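Local structure of PDZ domain protein (Parabacteroides distasonis, 4L8N) at residues S112-E120 / Y361-R372. The protein is of unknown function but joins PDZ domains to a DUF4136 domain and binds magnesium. Residues are numbered along the deposited sequence; the frame is centred on the assembly and turned at random.
Sequences SAYAMYSLE and YKRFITNTMQYR. With EOH (ethanol), chain B.
Tyr-361 reaches from helix 354-367 to meet both Tyr-114, over one of its faces, and Tyr-117, at its edge, in T-shaped pairs. Tyr-114 turns its edge to the Tyr-361 ring, planes at 73°, with Tyr-114 CD1 3.4 Å from Tyr-361 CD1. Tyr-361 in turn points its own edge at the face of Tyr-117, nearly perpendicular, Tyr-361 CE1 lying over the ring centre. The chain of rings continues in an offset T, Tyr-117 CD1 lying 3.5 Å from Phe-364 CE2; phenylalanine suits here, offering an apolar face to the Tyr-117 edge. With CG anti to the backbone N (chi1 178°), Tyr-361 extends far enough for OH to accept a bond from Met-116 N at 2.9 Å, bent to 136°. A tyrosine suits this place because its ring packs while its hydroxyl meets the backbone; a water also links that OH to Ala-113 O. Farther along, Arg-372 NH2 donates a fairly straight bond to Met-116 O at 2.9 Å, near the guanidinium plane, while NH1 bonds Met-388 O: arginine's separate N-H groups can reach both carbonyls. Together Tyr-114, Tyr-117, Tyr-361 and Phe-364 form an aromatic cluster of successive edge-to-face pairs, joining the turn after helix 107-113 to helix 354-367.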
loop_
_atom_site.group_PDB
_atom_site.type_symbol
_atom_site.label_atom_id
_atom_site.label_comp_id
_atom_site.label_asym_id
_atom_site.label_seq_id
_atom_site.Cartn_x
_atom_site.Cartn_y
_atom_site.Cartn_z
ATOM N N SER A 112 16.777 -22.708 -25.272
ATOM C CA SER A 112 15.651 -22.671 -24.346
ATOM C C SER A 112 15.166 -24.075 -24.010
ATOM O O SER A 112 14.863 -24.334 -22.843
ATOM C CB SER A 112 14.511 -21.862 -24.933
ATOM O OG SER A 112 14.681 -20.494 -24.617
ATOM N N ALA A 113 15.131 -24.993 -25.012
ATOM C CA ALA A 113 14.699 -26.378 -24.827
ATOM C C ALA A 113 15.702 -27.191 -23.985
ATOM O O ALA A 113 15.282 -28.038 -23.190
ATOM C CB ALA A 113 14.478 -27.046 -26.178
ATOM N N TYR A 114 17.008 -26.941 -24.148
ATOM C CA TYR A 114 18.042 -27.638 -23.376
ATOM C C TYR A 114 18.612 -26.740 -22.228
ATOM O O TYR A 114 19.749 -26.940 -21.798
ATOM C CB TYR A 114 19.170 -28.085 -24.319
ATOM C CG TYR A 114 18.877 -29.306 -25.166
ATOM C CD1 TYR A 114 19.096 -30.588 -24.672
ATOM C CD2 TYR A 114 18.506 -29.179 -26.500
ATOM C CE1 TYR A 114 18.896 -31.714 -25.466
ATOM C CE2 TYR A 114 18.277 -30.297 -27.298
ATOM C CZ TYR A 114 18.479 -31.565 -26.779
ATOM O OH TYR A 114 18.276 -32.677 -27.560
ATOM N N ALA A 115 17.803 -25.805 -21.695
ATOM C CA ALA A 115 18.204 -24.832 -20.662
ATOM C C ALA A 115 18.717 -25.462 -19.353
ATOM O O ALA A 115 19.509 -24.842 -18.636
ATOM C CB ALA A 115 17.045 -23.902 -20.347
HETATM N N MSE A 116 18.309 -26.686 -19.047
HETATM C CA MSE A 116 18.737 -27.258 -17.802
HETATM C C MSE A 116 20.167 -27.771 -17.852
HETATM O O MSE A 116 20.732 -28.069 -16.803
HETATM C CB MSE A 116 17.734 -28.255 -17.281
HETATM C CG MSE A 116 16.607 -27.516 -16.563
HETATM SE SE MSE A 116 15.203 -28.689 -16.081
HETATM C CE MSE A 116 13.632 -27.434 -16.417
ATOM N N TYR A 117 20.819 -27.690 -19.016
ATOM C CA TYR A 117 22.251 -27.919 -19.086
ATOM C C TYR A 117 22.936 -26.749 -18.364
ATOM O O TYR A 117 23.985 -26.920 -17.730
ATOM C CB TYR A 117 22.729 -27.939 -20.549
ATOM C CG TYR A 117 22.488 -29.181 -21.381
ATOM C CD1 TYR A 117 22.606 -30.452 -20.824
ATOM C CD2 TYR A 117 22.324 -29.093 -22.759
ATOM C CE1 TYR A 117 22.472 -31.602 -21.606
ATOM C CE2 TYR A 117 22.206 -30.233 -23.551
ATOM C CZ TYR A 117 22.260 -31.486 -22.969
ATOM O OH TYR A 117 22.099 -32.604 -23.750
ATOM N N SER A 118 22.320 -25.530 -18.494
ATOM C CA SER A 118 22.870 -24.302 -17.949
ATOM C C SER A 118 21.816 -23.310 -17.447
ATOM O O SER A 118 21.639 -22.252 -18.063
ATOM C CB SER A 118 23.737 -23.632 -19.003
ATOM O OG SER A 118 24.532 -22.633 -18.395
ATOM N N LEU A 119 21.165 -23.608 -16.289
ATOM C CA LEU A 119 20.165 -22.712 -15.680
ATOM C C LEU A 119 20.798 -21.401 -15.239
ATOM O O LEU A 119 20.129 -20.377 -15.195
ATOM C CB LEU A 119 19.449 -23.353 -14.486
ATOM C CG LEU A 119 18.307 -24.308 -14.785
ATOM C CD1 LEU A 119 17.604 -24.706 -13.499
ATOM C CD2 LEU A 119 17.281 -23.694 -15.721
ATOM N N GLU A 120 22.093 -21.459 -14.925
ATOM C CA GLU A 120 22.977 -20.372 -14.535
ATOM C C GLU A 120 22.991 -19.277 -15.570
ATOM O O GLU A 120 23.210 -18.118 -15.223
ATOM C CB GLU A 120 24.412 -20.908 -14.378
ATOM C CG GLU A 120 24.622 -21.743 -13.134
ATOM C CD GLU A 120 24.454 -23.242 -13.263
ATOM O OE1 GLU A 120 23.715 -23.708 -14.161
ATOM O OE2 GLU A 120 25.056 -23.954 -12.432
ATOM N N TYR A 361 17.491 -36.691 -22.848
ATOM C CA TYR A 361 17.689 -35.459 -22.082
ATOM C C TYR A 361 17.020 -35.562 -20.704
ATOM O O TYR A 361 17.632 -35.190 -19.698
ATOM C CB TYR A 361 17.141 -34.248 -22.873
ATOM C CG TYR A 361 17.245 -32.919 -22.157
ATOM C CD1 TYR A 361 18.484 -32.358 -21.860
ATOM C CD2 TYR A 361 16.105 -32.199 -21.818
ATOM C CE1 TYR A 361 18.585 -31.113 -21.238
ATOM C CE2 TYR A 361 16.192 -30.959 -21.192
ATOM C CZ TYR A 361 17.435 -30.420 -20.903
ATOM O OH TYR A 361 17.532 -29.209 -20.264
ATOM N N LYS A 362 15.764 -36.064 -20.666
ATOM C CA LYS A 362 14.980 -36.276 -19.439
ATOM C C LYS A 362 15.709 -37.258 -18.512
ATOM O O LYS A 362 15.653 -37.101 -17.296
ATOM C CB LYS A 362 13.560 -36.797 -19.762
ATOM C CG LYS A 362 12.638 -35.776 -20.420
ATOM C CD LYS A 362 11.223 -36.315 -20.556
ATOM C CE LYS A 362 10.494 -35.729 -21.744
ATOM N NZ LYS A 362 10.752 -36.505 -22.990
ATOM N N ARG A 363 16.413 -38.240 -19.093
ATOM C CA ARG A 363 17.208 -39.222 -18.361
ATOM C C ARG A 363 18.406 -38.553 -17.688
ATOM O O ARG A 363 18.703 -38.889 -16.540
ATOM C CB ARG A 363 17.672 -40.346 -19.282
ATOM C CG ARG A 363 16.625 -41.431 -19.470
ATOM C CD ARG A 363 17.126 -42.483 -20.425
ATOM N NE ARG A 363 16.488 -42.350 -21.736
ATOM C CZ ARG A 363 17.125 -42.477 -22.900
ATOM N NH1 ARG A 363 18.433 -42.721 -22.929
ATOM N NH2 ARG A 363 16.463 -42.338 -24.043
ATOM N N PHE A 364 19.065 -37.581 -18.388
ATOM C CA PHE A 364 20.206 -36.792 -17.886
ATOM C C PHE A 364 19.806 -35.919 -16.684
ATOM O O PHE A 364 20.589 -35.783 -15.751
ATOM C CB PHE A 364 20.817 -35.894 -19.003
ATOM C CG PHE A 364 21.714 -34.762 -18.531
ATOM C CD1 PHE A 364 23.028 -35.007 -18.141
ATOM C CD2 PHE A 364 21.238 -33.456 -18.459
ATOM C CE1 PHE A 364 23.838 -33.975 -17.665
ATOM C CE2 PHE A 364 22.057 -32.420 -17.996
ATOM C CZ PHE A 364 23.354 -32.688 -17.614
ATOM N N ILE A 365 18.629 -35.291 -16.728
ATOM C CA ILE A 365 18.204 -34.412 -15.645
ATOM C C ILE A 365 17.951 -35.226 -14.395
ATOM O O ILE A 365 18.342 -34.802 -13.312
ATOM C CB ILE A 365 16.995 -33.556 -16.063
ATOM C CG1 ILE A 365 17.425 -32.579 -17.171
ATOM C CG2 ILE A 365 16.411 -32.797 -14.873
ATOM C CD1 ILE A 365 16.420 -32.372 -18.112
ATOM N N THR A 366 17.350 -36.410 -14.569
ATOM C CA THR A 366 17.013 -37.386 -13.538
ATOM C C THR A 366 18.299 -37.834 -12.816
ATOM O O THR A 366 18.417 -37.701 -11.592
ATOM C CB THR A 366 16.269 -38.575 -14.236
ATOM O OG1 THR A 366 14.916 -38.200 -14.503
ATOM C CG2 THR A 366 16.296 -39.881 -13.429
ATOM N N ASN A 367 19.253 -38.343 -13.610
ATOM C CA ASN A 367 20.512 -38.923 -13.187
ATOM C C ASN A 367 21.547 -37.904 -12.669
ATOM O O ASN A 367 22.558 -38.330 -12.093
ATOM C CB ASN A 367 21.089 -39.735 -14.337
ATOM C CG ASN A 367 20.281 -40.974 -14.683
ATOM O OD1 ASN A 367 19.529 -41.520 -13.865
ATOM N ND2 ASN A 367 20.415 -41.451 -15.910
ATOM N N THR A 368 21.294 -36.575 -12.824
ATOM C CA THR A 368 22.221 -35.553 -12.326
ATOM C C THR A 368 21.574 -34.660 -11.266
ATOM O O THR A 368 22.216 -33.698 -10.830
ATOM C CB THR A 368 22.824 -34.721 -13.464
ATOM O OG1 THR A 368 21.798 -34.012 -14.159
ATOM C CG2 THR A 368 23.639 -35.550 -14.418
HETATM N N MSE A 369 20.340 -34.993 -10.805
HETATM C CA MSE A 369 19.633 -34.231 -9.745
HETATM C C MSE A 369 20.477 -34.135 -8.458
HETATM O O MSE A 369 20.368 -33.165 -7.699
HETATM C CB MSE A 369 18.274 -34.870 -9.401
HETATM C CG MSE A 369 17.186 -34.646 -10.439
HETATM SE SE MSE A 369 16.902 -32.803 -10.934
HETATM C CE MSE A 369 15.978 -32.206 -9.369
ATOM N N GLN A 370 21.313 -35.159 -8.240
ATOM C CA GLN A 370 22.266 -35.323 -7.145
ATOM C C GLN A 370 23.392 -34.271 -7.163
ATOM O O GLN A 370 23.998 -34.011 -6.113
ATOM C CB GLN A 370 22.880 -36.728 -7.193
ATOM C CG GLN A 370 23.194 -37.237 -8.601
ATOM C CD GLN A 370 24.012 -38.509 -8.599
ATOM O OE1 GLN A 370 24.720 -38.843 -7.626
ATOM N NE2 GLN A 370 23.963 -39.232 -9.711
ATOM N N TYR A 371 23.676 -33.684 -8.345
ATOM C CA TYR A 371 24.738 -32.697 -8.529
ATOM C C TYR A 371 24.237 -31.246 -8.528
ATOM O O TYR A 371 25.028 -30.335 -8.746
ATOM C CB TYR A 371 25.502 -32.960 -9.825
ATOM C CG TYR A 371 26.015 -34.368 -10.029
ATOM C CD1 TYR A 371 26.642 -35.062 -8.996
ATOM C CD2 TYR A 371 25.987 -34.961 -11.290
ATOM C CE1 TYR A 371 27.151 -36.349 -9.193
ATOM C CE2 TYR A 371 26.503 -36.242 -11.501
ATOM C CZ TYR A 371 27.083 -36.931 -10.450
ATOM O OH TYR A 371 27.587 -38.192 -10.667
ATOM N N ARG A 372 22.948 -31.038 -8.259
ATOM C CA ARG A 372 22.312 -29.728 -8.170
ATOM C C ARG A 372 22.491 -29.154 -6.761
ATOM O O ARG A 372 22.648 -29.932 -5.819
ATOM C CB ARG A 372 20.818 -29.858 -8.496
ATOM C CG ARG A 372 20.523 -30.411 -9.872
ATOM C CD ARG A 372 20.024 -29.318 -10.771
ATOM N NE ARG A 372 19.826 -29.788 -12.138
ATOM C CZ ARG A 372 19.966 -29.017 -13.211
ATOM N NH1 ARG A 372 20.309 -27.743 -13.080
ATOM N NH2 ARG A 372 19.784 -29.521 -14.424
HETATM C C1 EOH B . 17.765 -33.087 -4.639
HETATM C C2 EOH B . 18.234 -34.537 -4.436
HETATM O O EOH B . 18.932 -32.351 -4.941
HETATM O O HOH W 1 15.454 -27.882 -20.235
HETATM O O HOH W 2 22.205 -25.738 -14.601
#